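Local coordinates for acyl-[acyl-carrier-protein]--UDP-N-acetylglucosamine O-acyltransferase (Acinetobacter baumannii, PDB 4E6U), which transfers the acyl chain of an acyl-carrier protein to UDP-N-acetylglucosamine, probably on its 3-hydroxyl as in other LpxA enzymes, at the start of lipid A synthesis, at residues S99-T104 with N122-H127; D128-D133 with H146-D151; F164-S169 with L180-A185. One frame throughout, in Å; residues are numbered along the deposited sequence.

The three contacts sample a left-handed parallel beta-helix, a three-sided prism in which each coil lies on the one before and meets it through short parallel strands. Along the chain they come in series, contact 1 first and contact 3 last. Contact 1 pairs strands 99-101 and 124-125 on one sheet of the prism; contact 2 pairs strands 130-131 and 148-149 on the next. Contact 3 carries that second sheet onward, since strand 166-167 neighbours 148-149, and ends in the loop before strand 187-191. Centres lie about 11 Å apart for contacts 1 and 2, about 10 Å for contacts 2 and 3, and about 18 Å for contacts 1 and 3. The series thus runs from the subunit interface toward the C-terminal helices.

Contact 1 (S99-T104 with N122-H127); sequences SLHRGT and NTHIAH. With EDO (1,2-ethanediol), chain F.
Ser99 and His124 face each other across two neighbouring coils of a left-handed parallel beta-helix, the fold built by hexapeptide repeats, and their side chains join on the side of the sheet that also carries the His101 ring. Ser99 OG stands between the backbone N and the carbonyl carbon (chi1 50°) and meets His124 ND1 at 2.8 Å, near the plane of the imidazole. Either atom could donate in this hydrogen bond, and water 1 binds the same hydroxyl. The His124 ring reaches this spot because its CG lies anti to the backbone N (chi1 175°), which swings the imidazole across toward the preceding coil. The rings of His124 and His101 form an edge-to-face pair, the edge of His124 toward the face of His101, with centroids 5.0 Å apart and planes at 83°. His101 is itself anchored from a second side: NE2 is hydrogen-bonded to Glu96 of a second subunit, while ND1 meets water 2. The histidine pair therefore lies where subunits of the trimer pack together, and Asn139 of that second subunit also touches His124.

On the opposite side of the strands, Leu100 and Ile125 run side by side, Leu100 CG lying 4.1 Å from Ile125 CB, and both pack on Leu119 inside the coil. Between the two layers the backbones form a parallel ladder: Ser99 N donates to Thr123 O, Ile125 N to Ser99 O, and His101 N to Ile125 O at 3.0 Å, almost straight in line with that carbonyl. Beyond the strands the chains turn a corner, where His127 CB sits 3.0 Å from Arg102 O and the methyl CG2 of Thr104 lies 3.9 Å from His127 ND1. The far nitrogen of that ring, His127 NE2, is hydrogen-bonded to O1 of a bound ethanediol at 2.7 Å.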
loop_
_atom_site.group_PDB
_atom_site.type_symbol
_atom_site.label_atom_id
_atom_site.label_comp_id
_atom_site.label_asym_id
_atom_site.label_seq_id
_atom_site.Cartn_x
_atom_site.Cartn_y
_atom_site.Cartn_z
ATOM N N SER A 99 8.103 -6.951 -3.419
ATOM C CA SER A 99 8.984 -6.597 -4.531
ATOM C C SER A 99 10.356 -6.316 -3.951
ATOM O O SER A 99 10.487 -5.499 -3.030
ATOM C CB SER A 99 8.446 -5.416 -5.351
ATOM O OG SER A 99 8.095 -4.326 -4.516
ATOM N N LEU A 100 11.346 -7.055 -4.434
ATOM C CA LEU A 100 12.725 -6.942 -3.963
ATOM C C LEU A 100 13.578 -6.634 -5.171
ATOM O O LEU A 100 13.617 -7.407 -6.130
ATOM C CB LEU A 100 13.201 -8.231 -3.279
ATOM C CG LEU A 100 12.647 -8.461 -1.879
ATOM C CD1 LEU A 100 11.312 -9.190 -1.964
ATOM C CD2 LEU A 100 13.659 -9.246 -1.038
ATOM N N HIS A 101 14.261 -5.495 -5.148
ATOM C CA HIS A 101 14.983 -5.035 -6.329
ATOM C C HIS A 101 16.491 -5.105 -6.196
ATOM O O HIS A 101 17.017 -4.984 -5.104
ATOM C CB HIS A 101 14.551 -3.623 -6.709
ATOM C CG HIS A 101 13.163 -3.565 -7.245
ATOM N ND1 HIS A 101 12.484 -2.381 -7.429
ATOM C CD2 HIS A 101 12.312 -4.558 -7.606
ATOM C CE1 HIS A 101 11.282 -2.648 -7.914
ATOM N NE2 HIS A 101 11.156 -3.960 -8.042
ATOM N N ARG A 102 17.142 -5.319 -7.334
ATOM C CA ARG A 102 18.595 -5.446 -7.400
ATOM C C ARG A 102 19.262 -4.091 -7.204
ATOM O O ARG A 102 18.604 -3.045 -7.210
ATOM C CB ARG A 102 18.991 -6.101 -8.719
ATOM C CG ARG A 102 18.313 -7.474 -8.903
ATOM C CD ARG A 102 18.969 -8.322 -9.974
ATOM N NE ARG A 102 19.116 -7.656 -11.275
ATOM C CZ ARG A 102 18.343 -7.868 -12.343
ATOM N NH1 ARG A 102 17.310 -8.700 -12.302
ATOM N NH2 ARG A 102 18.610 -7.243 -13.487
ATOM N N GLY A 103 20.580 -4.120 -6.999
ATOM C CA GLY A 103 21.313 -2.891 -6.655
ATOM C C GLY A 103 21.662 -1.978 -7.814
ATOM O O GLY A 103 21.221 -2.167 -8.939
ATOM N N THR A 104 22.466 -0.959 -7.503
ATOM C CA THR A 104 22.959 -0.025 -8.514
ATOM C C THR A 104 24.474 0.071 -8.405
ATOM O O THR A 104 25.045 -0.110 -7.328
ATOM C CB THR A 104 22.365 1.387 -8.364
ATOM O OG1 THR A 104 22.731 1.933 -7.090
ATOM C CG2 THR A 104 20.834 1.359 -8.497
ATOM N N ASN A 122 3.159 -7.347 0.365
ATOM C CA ASN A 122 3.511 -6.056 -0.225
ATOM C C ASN A 122 4.612 -5.323 0.528
ATOM O O ASN A 122 4.550 -4.101 0.714
ATOM C CB ASN A 122 2.262 -5.157 -0.372
ATOM C CG ASN A 122 2.520 -3.900 -1.234
ATOM O OD1 ASN A 122 1.909 -2.849 -1.017
ATOM N ND2 ASN A 122 3.434 -3.997 -2.190
ATOM N N THR A 123 5.627 -6.056 0.957
ATOM C CA THR A 123 6.878 -5.409 1.419
ATOM C C THR A 123 7.718 -5.087 0.196
ATOM O O THR A 123 7.936 -5.946 -0.665
ATOM C CB THR A 123 7.695 -6.313 2.363
ATOM O OG1 THR A 123 6.911 -6.615 3.518
ATOM C CG2 THR A 123 8.981 -5.599 2.821
ATOM N N HIS A 124 8.190 -3.849 0.111
ATOM C CA HIS A 124 9.117 -3.432 -0.921
ATOM C C HIS A 124 10.482 -3.198 -0.340
ATOM O O HIS A 124 10.626 -2.407 0.601
ATOM C CB HIS A 124 8.655 -2.144 -1.587
ATOM C CG HIS A 124 9.640 -1.609 -2.584
ATOM N ND1 HIS A 124 9.802 -2.175 -3.825
ATOM C CD2 HIS A 124 10.511 -0.566 -2.527
ATOM C CE1 HIS A 124 10.726 -1.504 -4.497
ATOM N NE2 HIS A 124 11.170 -0.519 -3.733
ATOM N N ILE A 125 11.471 -3.880 -0.892
ATOM C CA ILE A 125 12.876 -3.623 -0.567
ATOM C C ILE A 125 13.552 -3.061 -1.806
ATOM O O ILE A 125 13.757 -3.762 -2.797
ATOM C CB ILE A 125 13.612 -4.902 -0.091
ATOM C CG1 ILE A 125 12.888 -5.576 1.081
ATOM C CG2 ILE A 125 15.095 -4.606 0.224
ATOM C CD1 ILE A 125 12.768 -4.755 2.340
ATOM N N ALA A 126 13.889 -1.774 -1.765
ATOM C CA ALA A 126 14.482 -1.085 -2.891
ATOM C C ALA A 126 15.935 -1.451 -3.132
ATOM O O ALA A 126 16.598 -2.048 -2.292
ATOM C CB ALA A 126 14.388 0.427 -2.667
ATOM N N HIS A 127 16.412 -1.054 -4.308
ATOM C CA HIS A 127 17.828 -1.173 -4.639
ATOM C C HIS A 127 18.760 -0.770 -3.507
ATOM O O HIS A 127 18.555 0.252 -2.841
ATOM C CB HIS A 127 18.144 -0.338 -5.883
ATOM C CG HIS A 127 17.855 1.126 -5.736
ATOM N ND1 HIS A 127 18.805 2.028 -5.293
ATOM C CD2 HIS A 127 16.739 1.843 -5.998
ATOM C CE1 HIS A 127 18.270 3.241 -5.276
ATOM N NE2 HIS A 127 17.016 3.158 -5.691
HETATM C C1 EDO F . 14.056 4.552 -6.804
HETATM O O1 EDO F . 15.269 5.144 -6.315
HETATM C C2 EDO F . 12.933 4.693 -5.778
HETATM O O2 EDO F . 13.270 3.951 -4.594
HETATM O O HOH W 1 5.944 -4.668 -3.140
HETATM O O HOH W 2 14.158 -0.193 -6.693
#

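Contact 2 (D128-D133 with H146-D151); sequences DCIVGD and HVHIGD. With EDO (1,2-ethanediol), chain L.
Ile130 and His148 occupy equivalent places on successive coils of the left-handed beta-helix, and their side chains run alongside each other on the outer side of the sheet. The methyl CD1 of Ile130 lies over one face of the His148 imidazole, 4.0 Å from its centroid and displaced toward the NE2 rim, a CH-pi contact. With chi1 near -60° in both residues, the two side chains leave their strands in the same direction, which brings methyl and ring together. On the inward side Val131 CG2 meets Ile149 CG1 at 4.1 Å, and Cys129 SG touches Val147.

A parallel ladder holds these layers in register. Ile130 N donates to Val147 O, Ile149 N returns a bond to Ile130 O at 2.8 Å, and Gly132 N reaches Ile149 O from above the carbonyl plane, with a weaker share going to Gly150 O. Ile149 O also accepts from O2 of a bound ethanediol. At the end of the strands Asp151 takes over from the backbone: its OD1 accepts Asp133 N at 2.8 Å, on the anti side of the carboxylate. The two aspartates run alongside each other, and Asp133 OD1 turns to the backbone N of Ser115 one coil earlier.

At the other end Asp128 and His146 lie side by side, carboxylate and ring planes 17° apart, with Asp128 OD2 3.2 Å from His146 CE1. Each has a stronger partner beyond this pair: Thr104 OG1 is bonded to Asp128 OD2, and Asp107 OD2 to His146 ND1. The His146 ring is further set by a stack with Phe164 and an edge-to-face approach to His127. Water 3 lies 2.6 Å from Asp128 O and, in the plane of the His148 ring, 3.0 Å from His148 NE2.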
loop_
_atom_site.group_PDB
_atom_site.type_symbol
_atom_site.label_atom_id
_atom_site.label_comp_id
_atom_site.label_asym_id
_atom_site.label_seq_id
_atom_site.Cartn_x
_atom_site.Cartn_y
_atom_site.Cartn_z
ATOM N N ASP A 128 19.797 -1.585 -3.320
ATOM C CA ASP A 128 20.943 -1.263 -2.453
ATOM C C ASP A 128 20.644 -1.311 -0.971
ATOM O O ASP A 128 21.499 -0.973 -0.146
ATOM C CB ASP A 128 21.569 0.093 -2.825
ATOM C CG ASP A 128 21.922 0.181 -4.288
ATOM O OD1 ASP A 128 22.703 -0.679 -4.748
ATOM O OD2 ASP A 128 21.383 1.064 -5.003
ATOM N N CYS A 129 19.456 -1.760 -0.599
ATOM C CA CYS A 129 19.209 -1.967 0.814
ATOM C C CYS A 129 20.078 -3.088 1.349
ATOM O O CYS A 129 20.460 -4.017 0.605
ATOM C CB CYS A 129 17.742 -2.312 1.080
ATOM S SG CYS A 129 16.640 -0.916 0.888
ATOM N N ILE A 130 20.388 -2.998 2.635
ATOM C CA ILE A 130 21.046 -4.076 3.354
ATOM C C ILE A 130 20.195 -4.338 4.571
ATOM O O ILE A 130 19.969 -3.442 5.374
ATOM C CB ILE A 130 22.508 -3.733 3.768
ATOM C CG1 ILE A 130 23.347 -3.404 2.536
ATOM C CG2 ILE A 130 23.113 -4.897 4.585
ATOM C CD1 ILE A 130 24.783 -2.950 2.873
ATOM N N VAL A 131 19.672 -5.548 4.680
ATOM C CA VAL A 131 18.790 -5.928 5.758
ATOM C C VAL A 131 19.419 -7.107 6.456
ATOM O O VAL A 131 19.867 -8.033 5.786
ATOM C CB VAL A 131 17.403 -6.378 5.196
ATOM C CG1 VAL A 131 16.501 -6.983 6.272
ATOM C CG2 VAL A 131 16.691 -5.225 4.460
ATOM N N GLY A 132 19.435 -7.076 7.782
ATOM C CA GLY A 132 20.043 -8.137 8.585
ATOM C C GLY A 132 19.126 -9.327 8.806
ATOM O O GLY A 132 18.467 -9.806 7.862
ATOM N N ASP A 133 19.074 -9.807 10.045
ATOM C CA ASP A 133 18.394 -11.051 10.387
ATOM C C ASP A 133 17.259 -10.815 11.360
ATOM O O ASP A 133 17.290 -9.849 12.138
ATOM C CB ASP A 133 19.371 -12.003 11.094
ATOM C CG ASP A 133 20.559 -12.368 10.249
ATOM O OD1 ASP A 133 20.528 -12.283 9.003
ATOM O OD2 ASP A 133 21.588 -12.773 10.858
ATOM N N HIS A 146 18.946 2.227 -0.654
ATOM C CA HIS A 146 20.162 2.352 0.176
ATOM C C HIS A 146 19.898 2.354 1.673
ATOM O O HIS A 146 20.742 2.793 2.453
ATOM C CB HIS A 146 20.995 3.624 -0.175
ATOM C CG HIS A 146 21.105 3.914 -1.641
ATOM N ND1 HIS A 146 22.138 3.438 -2.420
ATOM C CD2 HIS A 146 20.338 4.672 -2.460
ATOM C CE1 HIS A 146 21.994 3.877 -3.659
ATOM N NE2 HIS A 146 20.907 4.625 -3.712
ATOM N N VAL A 147 18.736 1.867 2.096
ATOM C CA VAL A 147 18.424 1.789 3.515
ATOM C C VAL A 147 19.126 0.602 4.159
ATOM O O VAL A 147 19.180 -0.502 3.579
ATOM C CB VAL A 147 16.872 1.706 3.747
ATOM C CG1 VAL A 147 16.518 1.343 5.187
ATOM C CG2 VAL A 147 16.219 3.017 3.367
ATOM N N HIS A 148 19.676 0.802 5.353
ATOM C CA HIS A 148 20.300 -0.285 6.089
ATOM C C HIS A 148 19.479 -0.592 7.328
ATOM O O HIS A 148 19.241 0.294 8.151
ATOM C CB HIS A 148 21.758 0.059 6.458
ATOM C CG HIS A 148 22.660 0.255 5.275
ATOM N ND1 HIS A 148 23.978 0.650 5.404
ATOM C CD2 HIS A 148 22.446 0.114 3.942
ATOM C CE1 HIS A 148 24.525 0.757 4.206
ATOM N NE2 HIS A 148 23.618 0.432 3.301
ATOM N N ILE A 149 19.029 -1.840 7.441
ATOM C CA ILE A 149 18.247 -2.339 8.570
ATOM C C ILE A 149 19.090 -3.397 9.278
ATOM O O ILE A 149 19.677 -4.282 8.635
ATOM C CB ILE A 149 16.893 -2.945 8.107
ATOM C CG1 ILE A 149 16.184 -2.066 7.054
ATOM C CG2 ILE A 149 16.022 -3.299 9.307
ATOM C CD1 ILE A 149 15.183 -1.057 7.606
ATOM N N GLY A 150 19.143 -3.300 10.605
ATOM C CA GLY A 150 19.917 -4.232 11.423
ATOM C C GLY A 150 19.190 -5.542 11.655
ATOM O O GLY A 150 18.653 -6.128 10.704
ATOM N N ASP A 151 19.193 -6.013 12.896
ATOM C CA ASP A 151 18.578 -7.280 13.288
ATOM C C ASP A 151 17.464 -7.055 14.284
ATOM O O ASP A 151 17.495 -6.086 15.065
ATOM C CB ASP A 151 19.602 -8.205 13.970
ATOM C CG ASP A 151 20.854 -8.422 13.144
ATOM O OD1 ASP A 151 20.807 -8.542 11.916
ATOM O OD2 ASP A 151 21.958 -8.473 13.747
HETATM C C1 EDO L . 23.457 -2.905 8.926
HETATM O O1 EDO L . 22.672 -2.655 10.103
HETATM C C2 EDO L . 22.672 -3.761 7.934
HETATM O O2 EDO L . 22.294 -5.008 8.539
HETATM O O HOH W 3 23.862 -0.008 0.387
#

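Contact 3 (F164-S169 with L180-A185); sequences FCKIDS and LKDVPA
With chi1 at -68°, Asp182 CG stands anti to its carbonyl carbon and the carboxylate turns back to the preceding coil of the beta-helix, where Lys166 N donates to OD1 at 2.9 Å. The N-H arrives from well above the carboxylate plane. Lys166 adopts a similar first torsion (chi1 -57°), which lays its aliphatic chain alongside the same group, Lys166 CB lying 3.7 Å from Asp182 CG. Lys166 NZ ends 6.1 Å from Asp182 OD2, too far for a salt bridge. Water 4 donates to Asp182 OD1 as well and links it to Phe164 O; Asp182 OD2 is held by Ser259 OG.

From here the backbones pair briefly. Val183 N donates to Lys166 O, and Asp168 N to Val183 O in a nearly straight bond of 174° at hydrogen. Beside this bridge Ile167 CD1 packs 3.7 Å from Val183 CG2 on the inner side, and Cys165 SG rests 3.4 Å from Leu180 C. Farther along, Asp168 CB lies against Ala185 N, and Asp168 OD2 and Ala185 N both bond Ser255 OG of helix 250-258.

Asp182 thus supplies, from its side chain, the acceptor for Lys166 N, and Ser255 on Asp168 and Ser259 on Asp182 tie this last pairing to the C-terminal region. Two bonds on OD1 and a third partner on OD2 would be expected to stabilise Asp182 as the anion.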
loop_
_atom_site.group_PDB
_atom_site.type_symbol
_atom_site.label_atom_id
_atom_site.label_comp_id
_atom_site.label_asym_id
_atom_site.label_seq_id
_atom_site.Cartn_x
_atom_site.Cartn_y
_atom_site.Cartn_z
ATOM N N PHE A 164 18.429 6.108 2.200
ATOM C CA PHE A 164 19.672 6.304 2.965
ATOM C C PHE A 164 19.517 6.239 4.472
ATOM O O PHE A 164 20.515 6.304 5.198
ATOM C CB PHE A 164 20.417 7.596 2.567
ATOM C CG PHE A 164 20.878 7.601 1.148
ATOM C CD1 PHE A 164 22.002 6.866 0.776
ATOM C CD2 PHE A 164 20.195 8.326 0.182
ATOM C CE1 PHE A 164 22.439 6.870 -0.557
ATOM C CE2 PHE A 164 20.621 8.320 -1.143
ATOM C CZ PHE A 164 21.739 7.589 -1.499
ATOM N N CYS A 165 18.295 6.084 4.971
ATOM C CA CYS A 165 18.121 5.937 6.411
ATOM C C CYS A 165 18.712 4.638 6.963
ATOM O O CYS A 165 18.878 3.646 6.234
ATOM C CB CYS A 165 16.643 6.016 6.788
ATOM S SG CYS A 165 15.934 7.665 6.620
ATOM N N LYS A 166 19.027 4.655 8.255
ATOM C CA LYS A 166 19.571 3.506 8.953
ATOM C C LYS A 166 18.691 3.187 10.144
ATOM O O LYS A 166 18.451 4.034 11.003
ATOM C CB LYS A 166 21.025 3.781 9.381
ATOM C CG LYS A 166 21.894 4.126 8.195
ATOM C CD LYS A 166 23.330 4.507 8.572
ATOM C CE LYS A 166 24.090 4.989 7.353
ATOM N NZ LYS A 166 24.237 3.938 6.299
ATOM N N ILE A 167 18.168 1.967 10.182
ATOM C CA ILE A 167 17.237 1.528 11.209
ATOM C C ILE A 167 17.922 0.411 11.955
ATOM O O ILE A 167 18.121 -0.700 11.432
ATOM C CB ILE A 167 15.913 1.009 10.583
ATOM C CG1 ILE A 167 15.394 1.986 9.520
ATOM C CG2 ILE A 167 14.899 0.704 11.678
ATOM C CD1 ILE A 167 15.093 3.390 10.024
ATOM N N ASP A 168 18.376 0.715 13.163
ATOM C CA ASP A 168 19.281 -0.197 13.839
ATOM C C ASP A 168 18.596 -1.253 14.707
ATOM O O ASP A 168 17.368 -1.246 14.893
ATOM C CB ASP A 168 20.369 0.597 14.585
ATOM C CG ASP A 168 21.504 1.020 13.658
ATOM O OD1 ASP A 168 21.583 0.528 12.514
ATOM O OD2 ASP A 168 22.360 1.826 14.067
ATOM N N SER A 169 19.397 -2.184 15.214
ATOM C CA SER A 169 18.846 -3.387 15.825
ATOM C C SER A 169 17.935 -3.139 16.997
ATOM O O SER A 169 18.167 -2.203 17.773
ATOM C CB SER A 169 19.964 -4.344 16.209
ATOM O OG SER A 169 20.674 -4.739 15.054
ATOM N N LEU A 180 12.104 9.545 8.158
ATOM C CA LEU A 180 12.923 10.399 7.294
ATOM C C LEU A 180 14.373 10.508 7.741
ATOM O O LEU A 180 15.211 11.038 7.003
ATOM C CB LEU A 180 12.317 11.807 7.197
ATOM C CG LEU A 180 10.887 11.905 6.678
ATOM C CD1 LEU A 180 10.436 13.366 6.721
ATOM C CD2 LEU A 180 10.781 11.346 5.268
ATOM N N LYS A 181 14.657 10.012 8.946
ATOM C CA LYS A 181 15.993 10.060 9.534
ATOM C C LYS A 181 16.280 8.728 10.217
ATOM O O LYS A 181 15.432 7.832 10.222
ATOM C CB LYS A 181 16.106 11.231 10.522
ATOM C CG LYS A 181 16.025 12.590 9.832
ATOM C CD LYS A 181 16.299 13.706 10.803
ATOM C CE LYS A 181 16.231 15.040 10.113
ATOM N NZ LYS A 181 16.299 16.129 11.136
ATOM N N ASP A 182 17.471 8.580 10.782
ATOM C CA ASP A 182 17.879 7.291 11.325
ATOM C C ASP A 182 17.159 6.963 12.613
ATOM O O ASP A 182 16.843 7.877 13.401
ATOM C CB ASP A 182 19.376 7.273 11.592
ATOM C CG ASP A 182 20.202 7.312 10.333
ATOM O OD1 ASP A 182 19.658 7.282 9.194
ATOM O OD2 ASP A 182 21.438 7.366 10.494
ATOM N N VAL A 183 16.910 5.675 12.838
ATOM C CA VAL A 183 16.314 5.210 14.079
ATOM C C VAL A 183 17.357 4.386 14.806
ATOM O O VAL A 183 17.713 3.295 14.369
ATOM C CB VAL A 183 15.025 4.391 13.840
ATOM C CG1 VAL A 183 14.423 3.909 15.167
ATOM C CG2 VAL A 183 14.008 5.236 13.073
ATOM N N PRO A 184 17.866 4.904 15.928
ATOM C CA PRO A 184 18.938 4.189 16.610
ATOM C C PRO A 184 18.511 2.868 17.237
ATOM O O PRO A 184 17.306 2.594 17.402
ATOM C CB PRO A 184 19.378 5.190 17.702
ATOM C CG PRO A 184 18.962 6.500 17.190
ATOM C CD PRO A 184 17.653 6.252 16.488
ATOM N N ALA A 185 19.509 2.061 17.596
ATOM C CA ALA A 185 19.301 0.775 18.248
ATOM C C ALA A 185 18.381 0.919 19.440
ATOM O O ALA A 185 18.487 1.898 20.196
ATOM C CB ALA A 185 20.649 0.172 18.692
HETATM O O HOH W 4 21.574 7.740 7.466
#